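Local coordinates for uncharacterized protein conserved in bacteria (Streptococcus suis, PDB 4FZQ) that is the G5 domain of a surface antigen that mediates attachment to host cells, an elongated, largely beta-stranded module, at residues A24-P27 and L28-Y32. The protein carries 1 engineered substitution. Sequence-based numbering, arbitrary orientation.
Sequences ASLP and LGKSY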
ATOM      1  N   ALA A  24      31.181 -10.508   0.723  1.00 51.06           N
ATOM      2  CA  ALA A  24      32.385  -9.989   0.083  1.00 53.46           C
ATOM      3  C   ALA A  24      32.790 -10.778  -1.168  1.00 54.94           C
ATOM      4  O   ALA A  24      33.522 -10.277  -2.020  1.00 54.45           O
ATOM      5  CB  ALA A  24      33.529  -9.962   1.086  1.00 53.51           C
ATOM      6  N   SER A  25      32.295 -12.005  -1.280  1.00 51.25           N
ATOM      7  CA  SER A  25      32.602 -12.864  -2.421  1.00 53.25           C
ATOM      8  C   SER A  25      32.015 -12.347  -3.734  1.00 54.59           C
ATOM      9  O   SER A  25      32.637 -12.447  -4.788  1.00 54.88           O
ATOM     10  CB  SER A  25      32.067 -14.268  -2.158  1.00 54.18           C
ATOM     11  OG  SER A  25      32.415 -14.697  -0.853  1.00 55.86           O
ATOM     12  N   LEU A  26      30.808 -11.799  -3.666  1.00 60.86           N
ATOM     13  CA  LEU A  26      30.141 -11.293  -4.857  1.00 62.64           C
ATOM     14  C   LEU A  26      30.786 -10.032  -5.409  1.00 63.77           C
ATOM     15  O   LEU A  26      31.385  -9.251  -4.673  1.00 63.90           O
ATOM     16  CB  LEU A  26      28.677 -10.979  -4.548  1.00 62.03           C
ATOM     17  CG  LEU A  26      27.786 -12.062  -3.944  1.00 61.94           C
ATOM     18  CD1 LEU A  26      26.455 -11.435  -3.564  1.00 61.28           C
ATOM     19  CD2 LEU A  26      27.590 -13.198  -4.929  1.00 61.04           C
ATOM     20  N   PRO A  27      30.679  -9.826  -6.726  1.00 62.85           N
ATOM     21  CA  PRO A  27      31.246  -8.638  -7.362  1.00 64.80           C
ATOM     22  C   PRO A  27      30.547  -7.384  -6.832  1.00 66.89           C
ATOM     23  O   PRO A  27      29.887  -7.432  -5.797  1.00 68.14           O
ATOM     24  CB  PRO A  27      30.969  -8.882  -8.837  1.00 63.87           C
ATOM     25  CG  PRO A  27      31.113 -10.365  -8.942  1.00 62.99           C
ATOM     26  CD  PRO A  27      30.349 -10.848  -7.733  1.00 62.90           C
ATOM     27  N   LEU A  28      30.680  -6.270  -7.544  1.00 86.53           N
ATOM     28  CA  LEU A  28      30.069  -5.015  -7.119  1.00 87.72           C
ATOM     29  C   LEU A  28      28.552  -4.979  -7.277  1.00 87.73           C
ATOM     30  O   LEU A  28      27.830  -4.780  -6.301  1.00 88.99           O
ATOM     31  CB  LEU A  28      30.674  -3.835  -7.887  1.00 90.52           C
ATOM     32  CG  LEU A  28      30.405  -3.741  -9.399  1.00 91.85           C
ATOM     33  CD1 LEU A  28      30.809  -2.359  -9.913  1.00 92.59           C
ATOM     34  CD2 LEU A  28      31.167  -4.843 -10.128  1.00 93.14           C
ATOM     35  N   GLY A  29      28.071  -5.166  -8.505  1.00 56.83           N
ATOM     36  CA  GLY A  29      26.640  -5.126  -8.749  1.00 55.51           C
ATOM     37  C   GLY A  29      25.952  -6.477  -8.804  1.00 54.39           C
ATOM     38  O   GLY A  29      24.809  -6.580  -9.253  1.00 55.04           O
ATOM     39  N   LYS A  30      26.642  -7.513  -8.344  1.00 68.56           N
ATOM     40  CA  LYS A  30      26.090  -8.860  -8.354  1.00 67.42           C
ATOM     41  C   LYS A  30      25.317  -9.113  -7.061  1.00 65.63           C
ATOM     42  O   LYS A  30      25.767  -8.740  -5.976  1.00 65.18           O
ATOM     43  CB  LYS A  30      27.228  -9.873  -8.500  1.00 70.25           C
ATOM     44  CG  LYS A  30      26.898 -11.098  -9.338  1.00 72.65           C
ATOM     45  CD  LYS A  30      25.881 -12.012  -8.667  1.00 74.78           C
ATOM     46  CE  LYS A  30      25.643 -13.257  -9.510  1.00 74.64           C
ATOM     47  NZ  LYS A  30      25.260 -12.897 -10.908  1.00 75.37           N
ATOM     48  N   SER A  31      24.149  -9.736  -7.184  1.00 55.64           N
ATOM     49  CA  SER A  31      23.323 -10.038  -6.026  1.00 52.53           C
ATOM     50  C   SER A  31      22.283 -11.085  -6.381  1.00 50.53           C
ATOM     51  O   SER A  31      21.772 -11.107  -7.495  1.00 51.39           O
ATOM     52  CB  SER A  31      22.613  -8.782  -5.531  1.00 51.59           C
ATOM     53  OG  SER A  31      21.590  -8.414  -6.431  1.00 52.01           O
ATOM     54  N   TYR A  32      21.974 -11.948  -5.424  1.00 52.33           N
ATOM     55  CA  TYR A  32      20.990 -13.006  -5.613  1.00 50.45           C
ATOM     56  C   TYR A  32      20.186 -13.143  -4.322  1.00 49.23           C
ATOM     57  O   TYR A  32      20.588 -12.623  -3.280  1.00 49.89           O
ATOM     58  CB  TYR A  32      21.700 -14.330  -5.910  1.00 50.42           C
ATOM     59  CG  TYR A  32      22.659 -14.741  -4.816  1.00 48.96           C
ATOM     60  CD1 TYR A  32      23.853 -14.053  -4.618  1.00 50.56           C
ATOM     61  CD2 TYR A  32      22.345 -15.775  -3.940  1.00 49.01           C
ATOM     62  CE1 TYR A  32      24.712 -14.383  -3.567  1.00 50.64           C
ATOM     63  CE2 TYR A  32      23.194 -16.111  -2.885  1.00 50.12           C
ATOM     64  CZ  TYR A  32      24.376 -15.409  -2.704  1.00 50.91           C
ATOM     65  OH  TYR A  32      25.219 -15.713  -1.655  1.00 51.98           O
TER
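Leu26 and Tyr32 meet across a turn, the leucine reaching over from one limb to the tyrosine ring on the other. Both methyls take part: CD1 and CD2 of Leu26 each lie 3.4 Å from Tyr32 CE1, so the isopropyl fork is centred on that ring carbon, with CD1 of the ring a little farther from both methyls. Leu26 CG, 3.9 Å from Tyr32 CE1, sits at the ring edge and in its plane, while CD2 approaches obliquely. The tyrosine torsion explains the meeting: with chi1 at 58°, CG stands between the backbone N and the carbonyl carbon, which swings the ring back toward the turn. Leu26 also covers the chain leading into the strand, its CD1 lying 3.7 Å from Lys30 O, and its CD2 comes within 4.3 Å of Lys30 CD.

A second apolar patch is formed by Pro27 and Lys30, the proline ring and the lysine chain lying alongside each other and heading in the same direction. Lys30 CB rests against the ring, nearest Pro27 CD at 3.4 Å, and Lys30 CG still touches that carbon before the chain departs. Bends at chi2 (-69°) and chi4 then carry the ammonium end away from the proline. More loosely, Leu28 CD2 lies 4.2 Å from Pro27 CB.

This is a surface contact near one end of the elongated chain, where the end of the loop after strand 18-22 packs against the start of strand 31-35. Strand 71-75 lies between these two strands in the mixed sheet; its Val74 touches both Leu26 and Tyr32 and shares backbone hydrogen bonding with the tyrosine, linking the turn to the sheet.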